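Local structure of P43 (Trichuris muris, 6QIX) at residues Cys290-Pro293 against Arg294-Glu298; Lys297-Ile300 against Trp301-Thr305; Phe304-Thr307 against Ser308-His312. The protein is the major secreted protein of the whipworm, tethering to matrix and inhibiting the function of the host cytokine interleukin-13. All coordinates share one frame; numbering follows the deposited sequence.

Contact 1 (Cys290-Pro293 against Arg294-Glu298)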
ATOM      1  N   CYS A 290      24.764  -3.908  -3.927  1.00 26.77           N
ATOM      2  CA  CYS A 290      23.711  -2.911  -3.919  1.00 26.37           C
ATOM      3  C   CYS A 290      22.476  -3.445  -3.238  1.00 29.24           C
ATOM      4  O   CYS A 290      21.393  -2.901  -3.408  1.00 29.00           O
ATOM      5  CB  CYS A 290      23.397  -2.442  -5.335  1.00 29.96           C
ATOM      6  SG  CYS A 290      24.876  -1.608  -6.077  1.00 28.98           S
ATOM      7  N   ALA A 291      22.631  -4.505  -2.465  1.00 29.54           N
ATOM      8  CA  ALA A 291      21.510  -5.104  -1.783  1.00 31.31           C
ATOM      9  C   ALA A 291      21.106  -4.371  -0.514  1.00 30.40           C
ATOM     10  O   ALA A 291      20.030  -4.655   0.016  1.00 31.46           O
ATOM     11  CB  ALA A 291      21.886  -6.541  -1.456  1.00 35.45           C
ATOM     12  N   PHE A 292      21.920  -3.455   0.008  1.00 30.91           N
ATOM     13  CA  PHE A 292      21.662  -2.987   1.364  1.00 32.53           C
ATOM     14  C   PHE A 292      20.320  -2.278   1.519  1.00 34.29           C
ATOM     15  O   PHE A 292      19.741  -2.366   2.615  1.00 33.48           O
ATOM     16  CB  PHE A 292      22.806  -2.087   1.862  1.00 34.28           C
ATOM     17  CG  PHE A 292      23.086  -0.897   0.996  1.00 34.98           C
ATOM     18  CD1 PHE A 292      22.565   0.352   1.301  1.00 38.17           C
ATOM     19  CD2 PHE A 292      23.903  -1.018  -0.108  1.00 32.03           C
ATOM     20  CE1 PHE A 292      22.843   1.460   0.484  1.00 38.63           C
ATOM     21  CE2 PHE A 292      24.182   0.077  -0.922  1.00 33.19           C
ATOM     22  CZ  PHE A 292      23.634   1.313  -0.612  1.00 36.60           C
ATOM     23  N   PRO A 293      19.762  -1.604   0.512  1.00 36.74           N
ATOM     24  CA  PRO A 293      18.414  -1.033   0.727  1.00 38.04           C
ATOM     25  C   PRO A 293      17.371  -2.090   1.055  1.00 38.97           C
ATOM     26  O   PRO A 293      16.580  -1.923   1.990  1.00 39.61           O
ATOM     27  CB  PRO A 293      18.121  -0.326  -0.593  1.00 39.05           C
ATOM     28  CG  PRO A 293      19.483  -0.110  -1.233  1.00 38.97           C
ATOM     29  CD  PRO A 293      20.309  -1.287  -0.828  1.00 39.89           C
ATOM     30  N   ARG A 294      17.342  -3.196   0.313  1.00 39.95           N
ATOM     31  CA  ARG A 294      16.359  -4.235   0.605  1.00 41.37           C
ATOM     32  C   ARG A 294      16.593  -4.837   1.990  1.00 37.65           C
ATOM     33  O   ARG A 294      15.641  -5.059   2.765  1.00 35.66           O
ATOM     34  CB  ARG A 294      16.402  -5.315  -0.470  1.00 47.82           C
ATOM     35  CG  ARG A 294      15.340  -6.391  -0.293  1.00 59.11           C
ATOM     36  CD  ARG A 294      15.955  -7.771  -0.056  1.00 67.68           C
ATOM     37  NE  ARG A 294      16.773  -8.222  -1.181  1.00 76.28           N
ATOM     38  CZ  ARG A 294      17.997  -8.740  -1.070  1.00 81.88           C
ATOM     39  NH1 ARG A 294      18.572  -8.876   0.124  1.00 82.75           N
ATOM     40  NH2 ARG A 294      18.650  -9.123  -2.159  1.00 84.35           N
ATOM     41  N   VAL A 295      17.854  -5.122   2.313  1.00 35.73           N
ATOM     42  CA  VAL A 295      18.178  -5.668   3.626  1.00 31.05           C
ATOM     43  C   VAL A 295      17.661  -4.753   4.719  1.00 30.00           C
ATOM     44  O   VAL A 295      17.082  -5.216   5.725  1.00 28.50           O
ATOM     45  CB  VAL A 295      19.691  -5.891   3.769  1.00 28.29           C
ATOM     46  CG1 VAL A 295      20.004  -6.324   5.173  1.00 29.76           C
ATOM     47  CG2 VAL A 295      20.165  -6.907   2.726  1.00 30.14           C
ATOM     48  N   MET A 296      17.857  -3.438   4.548  1.00 28.81           N
ATOM     49  CA  MET A 296      17.400  -2.497   5.567  1.00 28.47           C
ATOM     50  C   MET A 296      15.881  -2.499   5.678  1.00 29.22           C
ATOM     51  O   MET A 296      15.324  -2.398   6.778  1.00 30.53           O
ATOM     52  CB  MET A 296      17.889  -1.083   5.248  1.00 30.32           C
ATOM     53  CG  MET A 296      19.386  -0.920   5.242  1.00 36.55           C
ATOM     54  SD  MET A 296      19.791   0.384   4.064  1.00 47.28           S
ATOM     55  CE  MET A 296      19.778   1.821   5.043  1.00 47.06           C
ATOM     56  N   LYS A 297      15.194  -2.559   4.538  1.00 29.30           N
ATOM     57  CA  LYS A 297      13.738  -2.658   4.543  1.00 29.55           C
ATOM     58  C   LYS A 297      13.266  -3.898   5.281  1.00 27.58           C
ATOM     59  O   LYS A 297      12.286  -3.842   6.036  1.00 27.21           O
ATOM     60  CB  LYS A 297      13.221  -2.703   3.121  1.00 33.05           C
ATOM     61  CG  LYS A 297      11.739  -2.725   3.034  1.00 38.87           C
ATOM     62  CD  LYS A 297      11.233  -1.327   3.414  1.00 45.74           C
ATOM     63  CE  LYS A 297      10.188  -0.837   2.429  1.00 50.01           C
ATOM     64  NZ  LYS A 297       8.916  -0.482   3.160  1.00 50.85           N
ATOM     65  N   GLU A 298      13.914  -5.044   5.022  1.00 26.25           N
ATOM     66  CA  GLU A 298      13.528  -6.272   5.692  1.00 29.13           C
ATOM     67  C   GLU A 298      13.710  -6.132   7.195  1.00 28.24           C
ATOM     68  O   GLU A 298      12.872  -6.596   7.978  1.00 26.34           O
ATOM     69  CB  GLU A 298      14.345  -7.446   5.136  1.00 33.81           C
ATOM     70  CG  GLU A 298      13.863  -7.857   3.767  1.00 40.29           C
ATOM     71  CD  GLU A 298      14.823  -8.770   3.066  1.00 43.88           C
ATOM     72  OE1 GLU A 298      15.894  -9.039   3.644  1.00 43.56           O
ATOM     73  OE2 GLU A 298      14.512  -9.216   1.943  1.00 46.36           O
TER
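Met296 reaches back one helical turn to Phe292 and forms a Met-aromatic contact in the first turns of helix 292-310, a good instance of how a thioether can settle against the rim of a ring instead of its face. From CB, which rests near the carbonyl oxygens of Phe292 and Pro293, the chain of Met296 sets out with CG anti to its own carbonyl carbon (chi1 -63°) and therefore passes back along the preceding turn. CG comes to 3.0 Å from Phe292 O, and SD to 3.1 Å from the same oxygen. The sulfur then meets the ring: Met296 SD lies 3.9 Å from Phe292 CD1, in the plane of the ring and 5.3 Å from its centroid, so it touches the edge where the C-H groups point outward. A bend at chi3 (91°) carries CE on past the sulfur, leaving SD as the atom that flanks the ring. One face of the Phe292 ring is met by CD of Pro293, offset toward the rim. Beneath these side chains the backbone is already helical, with Met296 N bonded to Phe292 O and Val295 N to Ala291 O, the latter almost straight at 174°. Beyond the segment, Met296 also touches Val230, Phe292 touches Ile286, and Pro293 packs on Ser331 and Cys333 of strand 331-336; Cys290 forms a disulfide with Cys340. Across the helix from the sulfur, the guanidinium of Arg294 turns one face to Ala291 O, and its NH2 stands 4.2 Å from Ala291 CB.

Contact 2 (Lys297-Ile300 against Trp301-Thr305)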
ATOM      1  N   LYS A 297      15.194  -2.559   4.538  1.00 29.30           N
ATOM      2  CA  LYS A 297      13.738  -2.658   4.543  1.00 29.55           C
ATOM      3  C   LYS A 297      13.266  -3.898   5.281  1.00 27.58           C
ATOM      4  O   LYS A 297      12.286  -3.842   6.036  1.00 27.21           O
ATOM      5  CB  LYS A 297      13.221  -2.703   3.121  1.00 33.05           C
ATOM      6  CG  LYS A 297      11.739  -2.725   3.034  1.00 38.87           C
ATOM      7  CD  LYS A 297      11.233  -1.327   3.414  1.00 45.74           C
ATOM      8  CE  LYS A 297      10.188  -0.837   2.429  1.00 50.01           C
ATOM      9  NZ  LYS A 297       8.916  -0.482   3.160  1.00 50.85           N
ATOM     10  N   GLU A 298      13.914  -5.044   5.022  1.00 26.25           N
ATOM     11  CA  GLU A 298      13.528  -6.272   5.692  1.00 29.13           C
ATOM     12  C   GLU A 298      13.710  -6.132   7.195  1.00 28.24           C
ATOM     13  O   GLU A 298      12.872  -6.596   7.978  1.00 26.34           O
ATOM     14  CB  GLU A 298      14.345  -7.446   5.136  1.00 33.81           C
ATOM     15  CG  GLU A 298      13.863  -7.857   3.767  1.00 40.29           C
ATOM     16  CD  GLU A 298      14.823  -8.770   3.066  1.00 43.88           C
ATOM     17  OE1 GLU A 298      15.894  -9.039   3.644  1.00 43.56           O
ATOM     18  OE2 GLU A 298      14.512  -9.216   1.943  1.00 46.36           O
ATOM     19  N   LYS A 299      14.786  -5.463   7.609  1.00 27.78           N
ATOM     20  CA  LYS A 299      15.046  -5.287   9.028  1.00 30.29           C
ATOM     21  C   LYS A 299      13.962  -4.422   9.664  1.00 25.98           C
ATOM     22  O   LYS A 299      13.427  -4.763  10.726  1.00 27.30           O
ATOM     23  CB  LYS A 299      16.439  -4.687   9.226  1.00 36.05           C
ATOM     24  CG  LYS A 299      16.740  -4.286  10.667  1.00 45.38           C
ATOM     25  CD  LYS A 299      16.847  -5.487  11.558  1.00 55.42           C
ATOM     26  CE  LYS A 299      17.802  -5.248  12.731  1.00 61.20           C
ATOM     27  NZ  LYS A 299      18.060  -6.543  13.423  1.00 65.36           N
ATOM     28  N   ILE A 300      13.607  -3.308   9.019  1.00 23.12           N
ATOM     29  CA  ILE A 300      12.578  -2.439   9.594  1.00 23.22           C
ATOM     30  C   ILE A 300      11.257  -3.192   9.777  1.00 20.24           C
ATOM     31  O   ILE A 300      10.593  -3.061  10.815  1.00 21.27           O
ATOM     32  CB  ILE A 300      12.385  -1.179   8.736  1.00 25.60           C
ATOM     33  CG1 ILE A 300      13.610  -0.266   8.817  1.00 27.14           C
ATOM     34  CG2 ILE A 300      11.144  -0.410   9.223  1.00 28.50           C
ATOM     35  CD1 ILE A 300      13.754   0.674   7.623  1.00 30.01           C
ATOM     36  N   TRP A 301      10.857  -3.997   8.784  1.00 19.58           N
ATOM     37  CA  TRP A 301       9.613  -4.761   8.898  1.00 18.73           C
ATOM     38  C   TRP A 301       9.735  -5.891   9.905  1.00 18.00           C
ATOM     39  O   TRP A 301       8.800  -6.126  10.683  1.00 20.74           O
ATOM     40  CB  TRP A 301       9.207  -5.276   7.527  1.00 18.93           C
ATOM     41  CG  TRP A 301       8.493  -4.198   6.758  1.00 18.37           C
ATOM     42  CD1 TRP A 301       8.994  -3.379   5.781  1.00 18.45           C
ATOM     43  CD2 TRP A 301       7.141  -3.781   6.975  1.00 15.66           C
ATOM     44  NE1 TRP A 301       8.020  -2.497   5.364  1.00 17.50           N
ATOM     45  CE2 TRP A 301       6.878  -2.707   6.098  1.00 16.76           C
ATOM     46  CE3 TRP A 301       6.138  -4.192   7.851  1.00 17.93           C
ATOM     47  CZ2 TRP A 301       5.622  -2.079   6.040  1.00 16.51           C
ATOM     48  CZ3 TRP A 301       4.892  -3.574   7.780  1.00 15.21           C
ATOM     49  CH2 TRP A 301       4.638  -2.553   6.861  1.00 15.48           C
ATOM     50  N   ASP A 302      10.874  -6.582   9.949  1.00 21.50           N
ATOM     51  CA  ASP A 302      11.033  -7.606  10.978  1.00 24.17           C
ATOM     52  C   ASP A 302      10.866  -6.984  12.357  1.00 25.13           C
ATOM     53  O   ASP A 302      10.192  -7.555  13.239  1.00 26.13           O
ATOM     54  CB  ASP A 302      12.417  -8.271  10.860  1.00 26.58           C
ATOM     55  CG  ASP A 302      12.513  -9.280   9.705  1.00 31.61           C
ATOM     56  OD1 ASP A 302      11.468  -9.711   9.180  1.00 32.68           O
ATOM     57  OD2 ASP A 302      13.653  -9.635   9.291  1.00 34.62           O
ATOM     58  N   ASP A 303      11.486  -5.812  12.565  1.00 23.33           N
ATOM     59  CA  ASP A 303      11.411  -5.151  13.865  1.00 23.68           C
ATOM     60  C   ASP A 303       9.989  -4.683  14.175  1.00 22.78           C
ATOM     61  O   ASP A 303       9.516  -4.826  15.316  1.00 26.45           O
ATOM     62  CB  ASP A 303      12.391  -3.987  13.909  1.00 27.54           C
ATOM     63  CG  ASP A 303      13.855  -4.461  13.919  1.00 40.24           C
ATOM     64  OD1 ASP A 303      14.762  -3.619  13.733  1.00 45.73           O
ATOM     65  OD2 ASP A 303      14.101  -5.680  14.120  1.00 42.50           O
ATOM     66  N   PHE A 304       9.286  -4.138  13.178  1.00 20.60           N
ATOM     67  CA  PHE A 304       7.901  -3.731  13.398  1.00 19.10           C
ATOM     68  C   PHE A 304       7.032  -4.932  13.765  1.00 20.04           C
ATOM     69  O   PHE A 304       6.206  -4.873  14.687  1.00 19.85           O
ATOM     70  CB  PHE A 304       7.315  -3.029  12.156  1.00 16.60           C
ATOM     71  CG  PHE A 304       5.820  -2.881  12.244  1.00 17.45           C
ATOM     72  CD1 PHE A 304       5.267  -1.961  13.127  1.00 20.97           C
ATOM     73  CD2 PHE A 304       4.973  -3.697  11.503  1.00 15.66           C
ATOM     74  CE1 PHE A 304       3.873  -1.843  13.287  1.00 20.32           C
ATOM     75  CE2 PHE A 304       3.578  -3.595  11.661  1.00 15.07           C
ATOM     76  CZ  PHE A 304       3.017  -2.661  12.537  1.00 17.27           C
ATOM     77  N   THR A 305       7.157  -6.020  13.003  1.00 20.39           N
ATOM     78  CA  THR A 305       6.299  -7.181  13.242  1.00 20.02           C
ATOM     79  C   THR A 305       6.536  -7.752  14.638  1.00 22.03           C
ATOM     80  O   THR A 305       5.575  -8.031  15.388  1.00 22.26           O
ATOM     81  CB  THR A 305       6.552  -8.207  12.128  1.00 22.31           C
ATOM     82  OG1 THR A 305       6.210  -7.609  10.852  1.00 23.62           O
ATOM     83  CG2 THR A 305       5.786  -9.498  12.325  1.00 24.42           C
TER
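Lys297 lays its aliphatic chain along the edge of the Trp301 indole, one turn further on, both projecting from the helix in a similar direction. CG of the lysine sits in the plane of the ring system, 3.9 Å from Trp301 CD1, and CD keeps a similar distance from CD1 and NE1. Bends at chi2, chi3 and chi4 carry the ammonium along the pyrrole edge until Lys297 NZ stands 3.1 Å from Trp301 NE1. Both nitrogens are donors, so this is an edge approach without a bond between them, and not a cation-pi stack. The indole owes its place to chi1 of -82°, which turns CG back beside the backbone N and brings CD1 to 3.3 Å from Lys297 O. Its buried ring packs on Ala322 and Leu325 of helix 315-325. On another side of the helix, Lys299 and Asp303 cross obliquely: Lys299 CD is 3.5 Å from Asp303 OD1, whereas Lys299 NZ stays 4.1 Å from Asp303 OD2, too far for a salt bridge. Asp302 turns its carboxylate back toward Glu298 O, but its OD1 is hydrogen-bonded to His116 ND1. Four backbone bonds underlie these pairs, among them Asp302 N to Glu298 O at 2.8 Å. The chemistry is thus mixed: methylenes line the indole edge and meet the Asp303 carboxylate, while the charge of Lys299 probably adds a modest attraction at longer range; the ammonium of Lys297 makes the closest approach to the indole, and with two donors facing each other this probably costs a little electrostatically.

Contact 3 (Phe304-Thr307 against Ser308-His312)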
ATOM      1  N   PHE A 304       9.286  -4.138  13.178  1.00 20.60           N
ATOM      2  CA  PHE A 304       7.901  -3.731  13.398  1.00 19.10           C
ATOM      3  C   PHE A 304       7.032  -4.932  13.765  1.00 20.04           C
ATOM      4  O   PHE A 304       6.206  -4.873  14.687  1.00 19.85           O
ATOM      5  CB  PHE A 304       7.315  -3.029  12.156  1.00 16.60           C
ATOM      6  CG  PHE A 304       5.820  -2.881  12.244  1.00 17.45           C
ATOM      7  CD1 PHE A 304       5.267  -1.961  13.127  1.00 20.97           C
ATOM      8  CD2 PHE A 304       4.973  -3.697  11.503  1.00 15.66           C
ATOM      9  CE1 PHE A 304       3.873  -1.843  13.287  1.00 20.32           C
ATOM     10  CE2 PHE A 304       3.578  -3.595  11.661  1.00 15.07           C
ATOM     11  CZ  PHE A 304       3.017  -2.661  12.537  1.00 17.27           C
ATOM     12  N   THR A 305       7.157  -6.020  13.003  1.00 20.39           N
ATOM     13  CA  THR A 305       6.299  -7.181  13.242  1.00 20.02           C
ATOM     14  C   THR A 305       6.536  -7.752  14.638  1.00 22.03           C
ATOM     15  O   THR A 305       5.575  -8.031  15.388  1.00 22.26           O
ATOM     16  CB  THR A 305       6.552  -8.207  12.128  1.00 22.31           C
ATOM     17  OG1 THR A 305       6.210  -7.609  10.852  1.00 23.62           O
ATOM     18  CG2 THR A 305       5.786  -9.498  12.325  1.00 24.42           C
ATOM     19  N   ALA A 306       7.812  -7.877  15.025  1.00 23.06           N
ATOM     20  CA  ALA A 306       8.136  -8.282  16.389  1.00 26.18           C
ATOM     21  C   ALA A 306       7.592  -7.301  17.430  1.00 27.52           C
ATOM     22  O   ALA A 306       7.067  -7.723  18.472  1.00 28.92           O
ATOM     23  CB  ALA A 306       9.646  -8.411  16.526  1.00 25.93           C
ATOM     24  N   THR A 307       7.714  -5.993  17.186  1.00 26.27           N
ATOM     25  CA  THR A 307       7.193  -5.010  18.141  1.00 26.67           C
ATOM     26  C   THR A 307       5.681  -5.090  18.251  1.00 26.17           C
ATOM     27  O   THR A 307       5.120  -4.845  19.327  1.00 27.91           O
ATOM     28  CB  THR A 307       7.580  -3.587  17.726  1.00 28.40           C
ATOM     29  OG1 THR A 307       8.988  -3.448  17.776  1.00 30.17           O
ATOM     30  CG2 THR A 307       6.938  -2.549  18.660  1.00 30.84           C
ATOM     31  N   SER A 308       4.988  -5.360  17.135  1.00 27.80           N
ATOM     32  CA  SER A 308       3.527  -5.414  17.181  1.00 26.43           C
ATOM     33  C   SER A 308       3.068  -6.535  18.085  1.00 27.70           C
ATOM     34  O   SER A 308       2.022  -6.415  18.726  1.00 28.58           O
ATOM     35  CB  SER A 308       2.924  -5.590  15.766  1.00 28.48           C
ATOM     36  OG  SER A 308       3.208  -6.884  15.192  1.00 28.08           O
ATOM     37  N   LYS A 309       3.833  -7.614  18.161  1.00 27.73           N
ATOM     38  CA  LYS A 309       3.511  -8.680  19.102  1.00 32.41           C
ATOM     39  C   LYS A 309       3.981  -8.359  20.523  1.00 34.27           C
ATOM     40  O   LYS A 309       3.257  -8.629  21.490  1.00 33.52           O
ATOM     41  CB  LYS A 309       4.135  -9.991  18.639  1.00 36.04           C
ATOM     42  CG  LYS A 309       3.615 -10.503  17.340  1.00 40.58           C
ATOM     43  CD  LYS A 309       4.501 -11.607  16.806  1.00 47.94           C
ATOM     44  CE  LYS A 309       4.179 -11.902  15.354  1.00 51.43           C
ATOM     45  NZ  LYS A 309       5.024 -13.017  14.826  1.00 55.46           N
ATOM     46  N   GLU A 310       5.167  -7.772  20.690  1.00 36.92           N
ATOM     47  CA  GLU A 310       5.621  -7.450  22.042  1.00 40.83           C
ATOM     48  C   GLU A 310       4.651  -6.501  22.745  1.00 39.45           C
ATOM     49  O   GLU A 310       4.440  -6.603  23.959  1.00 37.52           O
ATOM     50  CB  GLU A 310       7.034  -6.851  22.009  1.00 46.62           C
ATOM     51  CG  GLU A 310       8.070  -7.777  21.438  1.00 56.50           C
ATOM     52  CD  GLU A 310       9.432  -7.105  21.317  1.00 63.95           C
ATOM     53  OE1 GLU A 310       9.729  -6.218  22.149  1.00 64.43           O
ATOM     54  OE2 GLU A 310      10.191  -7.438  20.381  1.00 67.08           O
ATOM     55  N   LYS A 311       4.072  -5.557  22.010  1.00 37.62           N
ATOM     56  CA  LYS A 311       3.195  -4.533  22.572  1.00 36.69           C
ATOM     57  C   LYS A 311       1.720  -4.938  22.521  1.00 33.61           C
ATOM     58  O   LYS A 311       0.840  -4.103  22.798  1.00 33.21           O
ATOM     59  CB  LYS A 311       3.428  -3.198  21.841  1.00 37.94           C
ATOM     60  CG  LYS A 311       4.883  -2.753  21.899  1.00 43.73           C
ATOM     61  CD  LYS A 311       5.062  -1.234  21.944  1.00 48.56           C
ATOM     62  CE  LYS A 311       6.035  -0.826  23.068  1.00 53.76           C
ATOM     63  NZ  LYS A 311       6.167   0.647  23.168  1.00 55.91           N
ATOM     64  N   HIS A 312       1.446  -6.199  22.160  1.00 30.60           N
ATOM     65  CA  HIS A 312       0.099  -6.748  22.119  1.00 28.48           C
ATOM     66  C   HIS A 312      -0.858  -5.897  21.301  1.00 26.17           C
ATOM     67  O   HIS A 312      -1.978  -5.586  21.734  1.00 28.53           O
ATOM     68  CB  HIS A 312      -0.421  -6.923  23.536  1.00 32.82           C
ATOM     69  CG  HIS A 312       0.624  -7.405  24.490  1.00 35.07           C
ATOM     70  ND1 HIS A 312       0.978  -8.732  24.593  1.00 41.28           N
ATOM     71  CD2 HIS A 312       1.391  -6.739  25.386  1.00 39.86           C
ATOM     72  CE1 HIS A 312       1.920  -8.862  25.513  1.00 43.80           C
ATOM     73  NE2 HIS A 312       2.193  -7.666  26.005  1.00 41.84           N
TER
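A Schellman motif closes helix 292-310, and the last turns before it illustrate how a serine within a helix can spend its hydroxyl on the backbone. Ser308 OG donates to Thr305 O over 2.6 Å, the hydroxyl approaching well off the carbonyl direction, at a C=O...OG angle of 123°. The torsion behind this bond places OG between the serine's backbone N and carbonyl carbon (chi1 68°), which swings it back over the preceding turn. Thr305 O also receives Lys309 N, but weakly, at 3.3 Å; the same N-H has a second weak acceptor in Ala306 O, so this amide is shared. Firmer bonds run from Ser308 N to Phe304 O, from Glu310 N to Ala306 O and from Lys311 N to Thr307 O. Alongside them, aliphatic pieces meet. Thr307 keeps OG1 beside its backbone N (chi1 -64°), which puts CG2 anti to that nitrogen and 3.8 Å from Lys311 CG; Thr305 CG2 similarly accompanies the extended chain of Lys309, reaching CE at 4.2 Å. Glu310 CG comes to 3.1 Å from Ala306 O. The hydroxyl of Thr307 bonds to Asp303 O, and that of Thr305 finds its main partner in His116 O. At the end, His312 takes a positive phi, its N bonds to Lys309 O, and Met313 N bonds to Ser308 O; one face of the imidazole is met by Glu310 O. Ser308 CB lies 4.4 Å from Phe304 CZ, oblique to the ring. In the fold, both of these side chains lean on Arg318 of the neighbouring helix 315-325, while Phe304 also packs there on Tyr321 and Leu325 and meets Tyr225 edge-to-face.

The three contacts follow one another along the single helix 292-310, from its first turn to its Schellman end. Contact 1 and contact 2 have centres 11 Å apart and share Lys297 and Glu298; contacts 2 and 3 lie 10 Å apart, centre to centre, and share Phe304 and Thr305. Contacts 1 and 3 do not touch: their centres are 21 Å apart and their nearest atoms about 7 Å. The surroundings change along the way, from strand 331-336 beside contact 1 to helix 315-325 beside contacts 2 and 3. The side chain of Lys297 lies about 3 Å from a bound di(hydroxyethyl)ether, probably from the crystallisation liquor.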